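Local coordinates for ABC transporter, solute-binding protein (Staphylococcus aureus, PDB 6LKK) that binds glucose 6-phosphate as an extracellular solute-binding protein and takes part in signal transduction with a two-component system, at residues Leu3-Pro8 with Val54-Val59. Numbering follows the deposited sequence.
Sequences LTVYSP and VFMGGV. With G6P (6-O-phosphono-alpha-D-glucopyranose), chain B.
Val54 lies beside Val5 in parallel register, and its carbonyl oxygen accepts a hydrogen bond from Tyr6 N, N to O 2.8 Å, while its own N makes a weak bond to Thr4 O. The same oxygen sits at the edge of the Tyr6 ring, whose hydroxyl is held by Glu46 and Gly52 N. On the other face of the sheet from Val54, Phe55 crosses Tyr6 at about a right angle, its CD2 3.5 Å from Tyr6 CB. With Phe55 CG anti to the backbone N (chi1 -160°), Tyr6 O lies over one face of the ring, 3.8 Å above the ring plane and offset toward the rim; Leu39 and Leu40 of helix 36-45 also pack against Phe55. Strand 2-7 is flanked by the parallel strands 28-33 and 54-56, part of the beta-alpha core of the periplasmic-binding-protein fold, with the ligand at their C-terminal ends. Met56 N donates to Tyr6 O at 2.9 Å; its CG meets Val5 CG1 at 3.6 Å, and its carbonyl takes the hydroxyl of Ser7, OG to O 2.8 Å, an OG also bonded to Tyr9 N. The positive phi of Gly57 (104°) suits glycine. Gly58 N then donates almost straight to O3 of glucose 6-phosphate, 2.9 Å away, while Pro8 CB touches the sugar's O6.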
ATOM      1  N   LEU A   3      11.126  19.324  -7.154  1.00 26.80           N
ATOM      2  CA  LEU A   3      11.148  18.407  -6.021  1.00 27.83           C
ATOM      3  C   LEU A   3      10.609  17.063  -6.490  1.00 24.75           C
ATOM      4  O   LEU A   3       9.441  16.961  -6.882  1.00 27.85           O
ATOM      5  CB  LEU A   3      10.315  18.951  -4.859  1.00 21.25           C
ATOM      6  CG  LEU A   3      10.486  18.280  -3.494  1.00 23.31           C
ATOM      7  CD1 LEU A   3       9.910  19.180  -2.418  1.00 25.34           C
ATOM      8  CD2 LEU A   3       9.825  16.903  -3.433  1.00 25.11           C
ATOM      9  N   THR A   4      11.454  16.038  -6.444  1.00 25.28           N
ATOM     10  CA  THR A   4      11.112  14.719  -6.961  1.00 24.60           C
ATOM     11  C   THR A   4      10.630  13.821  -5.829  1.00 22.72           C
ATOM     12  O   THR A   4      11.300  13.693  -4.797  1.00 22.45           O
ATOM     13  CB  THR A   4      12.311  14.087  -7.668  1.00 30.75           C
ATOM     14  OG1 THR A   4      12.668  14.890  -8.800  1.00 35.41           O
ATOM     15  CG2 THR A   4      11.985  12.674  -8.141  1.00 29.30           C
ATOM     16  N   VAL A   5       9.475  13.195  -6.036  1.00 21.02           N
ATOM     17  CA  VAL A   5       8.877  12.269  -5.084  1.00 19.97           C
ATOM     18  C   VAL A   5       8.921  10.873  -5.692  1.00 20.23           C
ATOM     19  O   VAL A   5       8.495  10.676  -6.835  1.00 22.48           O
ATOM     20  CB  VAL A   5       7.428  12.674  -4.750  1.00 20.65           C
ATOM     21  CG1 VAL A   5       6.768  11.656  -3.820  1.00 19.36           C
ATOM     22  CG2 VAL A   5       7.386  14.070  -4.137  1.00 21.46           C
ATOM     23  N   TYR A   6       9.443   9.908  -4.935  1.00 19.13           N
ATOM     24  CA  TYR A   6       9.298   8.497  -5.278  1.00 20.02           C
ATOM     25  C   TYR A   6       8.002   7.988  -4.665  1.00 18.58           C
ATOM     26  O   TYR A   6       7.737   8.233  -3.485  1.00 19.96           O
ATOM     27  CB  TYR A   6      10.459   7.656  -4.745  1.00 19.67           C
ATOM     28  CG  TYR A   6      11.854   8.099  -5.122  1.00 21.49           C
ATOM     29  CD1 TYR A   6      12.515   9.076  -4.389  1.00 22.99           C
ATOM     30  CD2 TYR A   6      12.531   7.505  -6.178  1.00 23.34           C
ATOM     31  CE1 TYR A   6      13.804   9.468  -4.716  1.00 24.55           C
ATOM     32  CE2 TYR A   6      13.818   7.891  -6.514  1.00 24.84           C
ATOM     33  CZ  TYR A   6      14.447   8.872  -5.778  1.00 29.22           C
ATOM     34  OH  TYR A   6      15.726   9.257  -6.107  1.00 28.00           O
ATOM     35  N   SER A   7       7.196   7.276  -5.453  1.00 18.66           N
ATOM     36  CA  SER A   7       5.973   6.738  -4.868  1.00 18.99           C
ATOM     37  C   SER A   7       5.430   5.533  -5.625  1.00 18.67           C
ATOM     38  O   SER A   7       5.304   5.576  -6.855  1.00 18.38           O
ATOM     39  CB  SER A   7       4.890   7.813  -4.811  1.00 18.81           C
ATOM     40  OG  SER A   7       3.713   7.287  -4.223  1.00 18.20           O
ATOM     41  N   PRO A   8       5.081   4.445  -4.928  1.00 17.45           N
ATOM     42  CA  PRO A   8       4.343   3.355  -5.582  1.00 17.84           C
ATOM     43  C   PRO A   8       2.861   3.633  -5.759  1.00 17.66           C
ATOM     44  O   PRO A   8       2.170   2.816  -6.385  1.00 17.83           O
ATOM     45  CB  PRO A   8       4.565   2.171  -4.632  1.00 16.69           C
ATOM     46  CG  PRO A   8       4.707   2.811  -3.298  1.00 16.49           C
ATOM     47  CD  PRO A   8       5.452   4.094  -3.545  1.00 18.09           C
ATOM     48  N   VAL A  54      11.767  12.940  -1.551  1.00 21.57           N
ATOM     49  CA  VAL A  54      10.768  12.359  -0.661  1.00 20.22           C
ATOM     50  C   VAL A  54      10.306  11.029  -1.235  1.00 19.00           C
ATOM     51  O   VAL A  54      10.146  10.882  -2.450  1.00 20.46           O
ATOM     52  CB  VAL A  54       9.570  13.311  -0.456  1.00 20.70           C
ATOM     53  CG1 VAL A  54       8.483  12.648   0.384  1.00 21.49           C
ATOM     54  CG2 VAL A  54      10.027  14.602   0.206  1.00 22.15           C
ATOM     55  N   PHE A  55      10.099  10.058  -0.350  1.00 18.11           N
ATOM     56  CA  PHE A  55       9.500   8.774  -0.694  1.00 18.24           C
ATOM     57  C   PHE A  55       8.182   8.677   0.060  1.00 18.14           C
ATOM     58  O   PHE A  55       8.161   8.821   1.285  1.00 18.14           O
ATOM     59  CB  PHE A  55      10.430   7.619  -0.313  1.00 21.32           C
ATOM     60  CG  PHE A  55      10.133   6.332  -1.029  1.00 22.34           C
ATOM     61  CD1 PHE A  55       8.936   5.666  -0.832  1.00 19.53           C
ATOM     62  CD2 PHE A  55      11.069   5.774  -1.882  1.00 21.31           C
ATOM     63  CE1 PHE A  55       8.672   4.478  -1.488  1.00 21.22           C
ATOM     64  CE2 PHE A  55      10.811   4.587  -2.537  1.00 21.83           C
ATOM     65  CZ  PHE A  55       9.612   3.938  -2.339  1.00 20.28           C
ATOM     66  N   MET A  56       7.085   8.455  -0.663  1.00 19.83           N
ATOM     67  CA  MET A  56       5.775   8.348  -0.030  1.00 18.34           C
ATOM     68  C   MET A  56       5.043   7.129  -0.570  1.00 20.00           C
ATOM     69  O   MET A  56       4.998   6.907  -1.784  1.00 18.14           O
ATOM     70  CB  MET A  56       4.937   9.617  -0.243  1.00 20.07           C
ATOM     71  CG  MET A  56       4.458   9.852  -1.663  1.00 23.06           C
ATOM     72  SD  MET A  56       3.549  11.409  -1.818  1.00 23.16           S
ATOM     73  CE  MET A  56       2.023  11.033  -0.957  1.00 24.77           C
ATOM     74  N   GLY A  57       4.472   6.348   0.336  1.00 17.77           N
ATOM     75  CA  GLY A  57       3.787   5.126  -0.020  1.00 17.95           C
ATOM     76  C   GLY A  57       4.619   3.896   0.298  1.00 17.34           C
ATOM     77  O   GLY A  57       5.842   3.951   0.455  1.00 20.95           O
ATOM     78  N   GLY A  58       3.936   2.765   0.394  1.00 18.65           N
ATOM     79  CA  GLY A  58       4.562   1.542   0.836  1.00 20.46           C
ATOM     80  C   GLY A  58       4.693   1.488   2.348  1.00 16.52           C
ATOM     81  O   GLY A  58       4.594   2.491   3.054  1.00 18.45           O
ATOM     82  N   VAL A  59       4.917   0.276   2.849  1.00 19.59           N
ATOM     83  CA  VAL A  59       5.072   0.054   4.281  1.00 20.79           C
ATOM     84  C   VAL A  59       6.527   0.323   4.643  1.00 20.07           C
ATOM     85  O   VAL A  59       7.279  -0.589   5.004  1.00 20.60           O
ATOM     86  CB  VAL A  59       4.620  -1.364   4.684  1.00 21.03           C
ATOM     87  CG1 VAL A  59       3.111  -1.479   4.538  1.00 20.20           C
ATOM     88  CG2 VAL A  59       5.309  -2.437   3.844  1.00 29.45           C
TER
HETATM   89  C1  G6P B 401       0.608  -1.155  -1.052  1.00 34.23           C
HETATM   90  C2  G6P B 401       0.633   0.151  -0.220  1.00 19.60           C
HETATM   91  C3  G6P B 401       0.533   1.397  -1.018  1.00 16.31           C
HETATM   92  C4  G6P B 401       1.249   1.271  -2.289  1.00 21.05           C
HETATM   93  C5  G6P B 401       0.536   0.246  -3.164  1.00 17.44           C
HETATM   94  C6  G6P B 401       1.321  -0.018  -4.408  1.00 18.51           C
HETATM   95  O1  G6P B 401      -0.355  -2.028  -0.543  1.00 20.78           O
HETATM   96  O2  G6P B 401      -0.435   0.141   0.742  1.00 20.56           O
HETATM   97  O3  G6P B 401       1.136   2.514  -0.232  1.00 18.79           O
HETATM   98  O4  G6P B 401       1.261   2.540  -2.988  1.00 19.42           O
HETATM   99  O5  G6P B 401       0.339  -1.051  -2.488  1.00 20.33           O
HETATM  100  O6  G6P B 401       2.604  -0.476  -4.046  1.00 16.32           O
HETATM  101  P   G6P B 401       3.219  -1.884  -4.750  1.00 16.74           P
HETATM  102  O1P G6P B 401       4.649  -2.056  -4.269  1.00 19.19           O
HETATM  103  O2P G6P B 401       3.194  -1.759  -6.286  1.00 17.54           O
HETATM  104  O3P G6P B 401       2.402  -3.048  -4.322  1.00 16.90           O